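Local coordinates for DNA-damage inducible protein DDI1-like protein (Leishmania major, PDB 5YQ8) that acts as an aspartic protease of the Ddi1 family, this chain being its retroviral protease-like domain, a retropepsin fold that pairs with a second copy, at residues L16-V21 and P119-N124; H100-D105 and N109-D114. All blocks are in the same frame, centred on the assembly; numbering follows the deposited sequence.

Overall arrangement
Contact 1 joins strand 15-21 of the mixed sheet to the loop after strand 116-119, whereas contact 2 is a hairpin between strands 103-105 and 110-113, which with 116-119 form a three-stranded sheet. Contact 2 is the larger and the more fully buried, though farther from the chain's centre, held by backbone hydrogen bonds with side chains packed on both faces. Contact 1 is small, partly buried and apolar, with no hydrogen bond across it. F120 links the two: its ring reaches V21 and packs on C110 and I104, and its N probably bonds to N109 O. Both touch the second subunit, contact 1 beside the likely active-site D22, contact 2 where the sheet continues into the partner.

Contact 1: residues L16-V21 and P119-N124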
# COMPACT_ATOMS: atom_id res chain seq x y z
N LEU A 16 -12.53 -18.46 7.71
CA LEU A 16 -11.47 -17.53 8.14
C LEU A 16 -10.47 -17.20 7.05
O LEU A 16 -9.93 -18.13 6.42
CB LEU A 16 -10.75 -18.07 9.34
CG LEU A 16 -9.74 -17.17 10.01
CD1 LEU A 16 -10.40 -15.88 10.39
CD2 LEU A 16 -9.18 -17.84 11.26
N VAL A 17 -10.23 -15.90 6.82
CA VAL A 17 -9.29 -15.47 5.80
C VAL A 17 -8.46 -14.29 6.27
O VAL A 17 -8.97 -13.46 7.07
CB VAL A 17 -10.01 -15.13 4.48
CG1 VAL A 17 -10.49 -16.39 3.75
CG2 VAL A 17 -11.22 -14.30 4.74
N LYS A 18 -7.19 -14.24 5.86
CA LYS A 18 -6.38 -13.10 6.12
C LYS A 18 -6.23 -12.22 4.87
O LYS A 18 -6.14 -12.72 3.76
CB LYS A 18 -5.02 -13.48 6.67
CG LYS A 18 -3.99 -14.02 5.70
CD LYS A 18 -2.60 -13.82 6.26
CE LYS A 18 -1.60 -14.53 5.37
NZ LYS A 18 -1.84 -16.01 5.26
N ALA A 19 -6.26 -10.90 5.08
CA ALA A 19 -6.37 -9.92 4.01
C ALA A 19 -5.20 -8.95 4.08
O ALA A 19 -4.96 -8.36 5.11
CB ALA A 19 -7.69 -9.13 4.12
N PHE A 20 -4.50 -8.80 2.98
CA PHE A 20 -3.41 -7.80 2.83
C PHE A 20 -3.91 -6.38 2.59
O PHE A 20 -4.76 -6.21 1.73
CB PHE A 20 -2.57 -8.21 1.66
CG PHE A 20 -1.31 -7.39 1.47
CD1 PHE A 20 -0.27 -7.48 2.37
CD2 PHE A 20 -1.14 -6.58 0.32
CE1 PHE A 20 0.91 -6.80 2.14
CE2 PHE A 20 0.02 -5.87 0.13
CZ PHE A 20 1.04 -5.96 1.05
N VAL A 21 -3.40 -5.43 3.36
CA VAL A 21 -3.89 -4.05 3.33
C VAL A 21 -2.88 -3.18 2.57
O VAL A 21 -1.84 -2.82 3.14
CB VAL A 21 -4.07 -3.49 4.74
CG1 VAL A 21 -4.44 -2.00 4.68
CG2 VAL A 21 -5.11 -4.30 5.55
N PRO A 119 -6.36 -5.12 15.02
CA PRO A 119 -4.92 -5.05 15.03
C PRO A 119 -4.35 -5.91 13.90
O PRO A 119 -4.93 -6.94 13.54
CB PRO A 119 -4.53 -5.61 16.40
CG PRO A 119 -5.72 -6.31 16.93
CD PRO A 119 -6.85 -6.15 15.93
N PHE A 120 -3.27 -5.42 13.31
CA PHE A 120 -2.53 -6.11 12.28
C PHE A 120 -1.93 -7.31 12.91
O PHE A 120 -1.45 -7.27 14.10
CB PHE A 120 -1.45 -5.22 11.66
CG PHE A 120 -2.03 -4.03 10.93
CD1 PHE A 120 -2.94 -4.21 9.88
CD2 PHE A 120 -1.73 -2.72 11.32
CE1 PHE A 120 -3.54 -3.09 9.25
CE2 PHE A 120 -2.32 -1.62 10.68
CZ PHE A 120 -3.23 -1.81 9.65
N LEU A 121 -1.93 -8.37 12.12
CA LEU A 121 -1.44 -9.62 12.57
C LEU A 121 0.06 -9.52 12.82
O LEU A 121 0.77 -8.86 12.03
CB LEU A 121 -1.69 -10.72 11.55
CG LEU A 121 -3.13 -11.08 11.22
CD1 LEU A 121 -3.13 -11.91 9.97
CD2 LEU A 121 -3.79 -11.85 12.35
N PRO A 122 0.54 -10.20 13.88
CA PRO A 122 1.97 -10.24 14.15
C PRO A 122 2.68 -11.07 13.14
O PRO A 122 2.07 -11.87 12.50
CB PRO A 122 2.05 -10.86 15.53
CG PRO A 122 0.76 -11.48 15.74
CD PRO A 122 -0.23 -10.68 15.04
N GLU A 123 3.97 -10.86 12.99
CA GLU A 123 4.75 -11.58 11.95
C GLU A 123 4.61 -13.06 12.13
O GLU A 123 4.54 -13.79 11.13
CB GLU A 123 6.26 -11.23 12.05
CG GLU A 123 7.19 -11.79 10.93
CD GLU A 123 6.62 -11.64 9.51
OE1 GLU A 123 6.42 -12.70 8.83
OE2 GLU A 123 6.35 -10.50 9.08
N ASN A 124 4.62 -13.54 13.38
CA ASN A 124 4.57 -15.00 13.54
C ASN A 124 3.18 -15.58 13.26
O ASN A 124 3.08 -16.81 13.23
CB ASN A 124 5.10 -15.45 14.92
CG ASN A 124 6.61 -15.19 15.10
OD1 ASN A 124 7.41 -15.49 14.21
ND2 ASN A 124 7.00 -14.64 16.22
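K18 and L121 meet through aliphatic carbons, and V21 and F120 make a second apolar contact further along the strand. K18 starts with CB directed at the loop, where it lies 4.1 Å from L121 CD1. A chi1 of 77° tucks CG of K18 in over the backbone, flanked by N and C, and leaves it 4.8 Å from L121 CD1. With chi2 and chi3 extended, CD swings back to 4.2 Å from the same methyl, L121 CD1, which therefore rests alongside the first part of the lysine chain. Beyond CD the side chain leaves the leucine: CE draws away, and the bend at chi4 (-60°) turns NZ to the carbonyl O of L126, to which it is hydrogen-bonded, with a weak hydrogen bond to L129 O. The ammonium group is thus occupied by the C-terminal tail while its stem packs on the loop.

V21 CG2 meets the rim of the F120 ring at CE1, 4.2 Å away and near the ring plane, with the valine set roughly perpendicular to the phenylalanine side chain. The ring is buried, and V8 packs against it as well. V21 immediately precedes D22, the probable catalytic aspartate, and its carbonyl O accepts a hydrogen bond from S23 OG of the second subunit, as in the fireman's grip of retropepsins.

Strand 15-21 lies between strands 7-12 and 90-92 in the mixed sheet, with helix 32-37 touching V17; the loop at 119-124 also packs on strand 7-12, L121 against P9.

Contact 2: residues H100-D105 and N109-D114; sequences HQMMID and NCLTID
The tightest side-chain packing joins M102 to I113, which lie side by side and point the same way. M102 CG is 3.5 Å from I113 CG1, and the extended methionine chain carries SD to 3.7 Å from I113 CD1. I104 and L111 likewise lie alongside, I104 CG1 4.0 Å from L111 CD1. F78 and L97 pack on M102, and L71 on L111 and I113, burying this side.

The backbones form an antiparallel beta hairpin. M103 and T112 are a hydrogen-bonded pair, with T112 N to M103 O at 2.8 Å and nearly straight (168°). D105 and C110 form the next such pair, each N bonded to the other's O at 3.0 Å. Opposite D105 the second strand offers two residues, N109 (positive phi) and C110, which makes a G1 beta bulge. At the other end, a Schellman motif at Q101 finishes helix 94-99.

On the other face the packing is more open around partly exposed M103 and T112, whose CB atoms are 3.8 Å apart. M103 SD passes T112 CG2 at 4.2 Å before the chain departs from the strand. T112 OG1 is hydrogen-bonded to N117 OD1. D105 and C110 are buried there (D105 CB to C110 SG 3.9 Å), the carboxylate hydrogen-bonded to H108 ND1 and K107 N. Along its outer edge, strand 103-105 pairs antiparallel with the second subunit, where I104 packs on I104 of that chain.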
# COMPACT_ATOMS: atom_id res chain seq x y z
N HIS A 100 -15.04 2.38 2.45
CA HIS A 100 -15.46 2.25 3.84
C HIS A 100 -14.71 3.19 4.80
O HIS A 100 -14.82 3.05 6.02
CB HIS A 100 -15.32 0.78 4.29
CG HIS A 100 -16.02 -0.17 3.39
ND1 HIS A 100 -17.39 -0.28 3.37
CD2 HIS A 100 -15.55 -1.01 2.45
CE1 HIS A 100 -17.73 -1.18 2.47
NE2 HIS A 100 -16.63 -1.62 1.88
N GLN A 101 -14.01 4.18 4.23
CA GLN A 101 -13.42 5.28 4.98
C GLN A 101 -12.55 4.76 6.11
O GLN A 101 -12.61 5.24 7.22
CB GLN A 101 -14.54 6.16 5.51
CG GLN A 101 -15.44 6.74 4.43
CD GLN A 101 -16.51 7.60 5.02
OE1 GLN A 101 -16.63 7.69 6.25
NE2 GLN A 101 -17.34 8.20 4.16
N MET A 102 -11.74 3.75 5.79
CA MET A 102 -10.89 3.09 6.75
C MET A 102 -9.72 3.98 7.14
O MET A 102 -9.42 4.98 6.50
CB MET A 102 -10.41 1.70 6.22
CG MET A 102 -11.54 0.73 6.02
SD MET A 102 -10.92 -0.84 5.39
CE MET A 102 -12.39 -1.62 4.71
N MET A 103 -9.05 3.57 8.21
CA MET A 103 -7.92 4.25 8.75
C MET A 103 -6.86 3.19 9.00
O MET A 103 -7.09 2.20 9.71
CB MET A 103 -8.30 5.02 10.01
CG MET A 103 -9.37 6.14 9.84
SD MET A 103 -10.27 6.71 11.34
CE MET A 103 -11.65 7.62 10.67
N ILE A 104 -5.66 3.44 8.45
CA ILE A 104 -4.53 2.54 8.57
C ILE A 104 -3.61 3.21 9.56
O ILE A 104 -2.79 4.09 9.21
CB ILE A 104 -3.83 2.30 7.24
CG1 ILE A 104 -4.82 1.77 6.19
CG2 ILE A 104 -2.69 1.29 7.35
CD1 ILE A 104 -4.31 2.00 4.76
N ASP A 105 -3.82 2.82 10.82
CA ASP A 105 -3.17 3.46 11.96
C ASP A 105 -1.92 2.67 12.35
O ASP A 105 -2.01 1.67 13.01
CB ASP A 105 -4.15 3.58 13.12
CG ASP A 105 -3.65 4.48 14.22
OD1 ASP A 105 -2.46 4.86 14.21
OD2 ASP A 105 -4.45 4.81 15.12
N ASN A 109 -0.99 0.35 15.48
CA ASN A 109 -0.87 -0.92 14.74
C ASN A 109 -2.25 -1.62 14.55
O ASN A 109 -2.43 -2.73 14.95
CB ASN A 109 0.15 -1.82 15.44
CG ASN A 109 0.44 -3.10 14.67
OD1 ASN A 109 0.72 -3.08 13.46
ND2 ASN A 109 0.35 -4.25 15.38
N CYS A 110 -3.21 -0.92 13.96
CA CYS A 110 -4.61 -1.38 13.84
C CYS A 110 -5.28 -0.75 12.64
O CYS A 110 -4.87 0.31 12.13
CB CYS A 110 -5.42 -1.01 15.06
SG CYS A 110 -5.85 0.75 15.25
N LEU A 111 -6.34 -1.42 12.20
CA LEU A 111 -7.16 -0.98 11.09
C LEU A 111 -8.47 -0.55 11.64
O LEU A 111 -9.20 -1.39 12.20
CB LEU A 111 -7.39 -2.08 10.11
CG LEU A 111 -8.16 -1.73 8.83
CD1 LEU A 111 -7.39 -0.77 7.93
CD2 LEU A 111 -8.49 -3.02 8.06
N THR A 112 -8.73 0.74 11.51
CA THR A 112 -9.89 1.32 12.12
C THR A 112 -11.00 1.53 11.07
O THR A 112 -10.81 2.13 10.06
CB THR A 112 -9.57 2.68 12.76
OG1 THR A 112 -8.42 2.58 13.58
CG2 THR A 112 -10.68 3.18 13.51
N ILE A 113 -12.15 0.94 11.34
CA ILE A 113 -13.38 1.11 10.54
C ILE A 113 -14.51 1.33 11.56
O ILE A 113 -14.67 0.55 12.43
CB ILE A 113 -13.71 -0.15 9.72
CG1 ILE A 113 -12.44 -0.78 9.09
CG2 ILE A 113 -14.77 0.20 8.68
CD1 ILE A 113 -12.71 -2.06 8.36
N ASP A 114 -15.27 2.40 11.41
CA ASP A 114 -16.30 2.82 12.37
C ASP A 114 -15.61 3.05 13.71
O ASP A 114 -14.58 3.65 13.74
CB ASP A 114 -17.53 1.87 12.36
CG ASP A 114 -18.88 2.63 12.52
OD1 ASP A 114 -18.86 3.88 12.62
OD2 ASP A 114 -19.92 1.97 12.60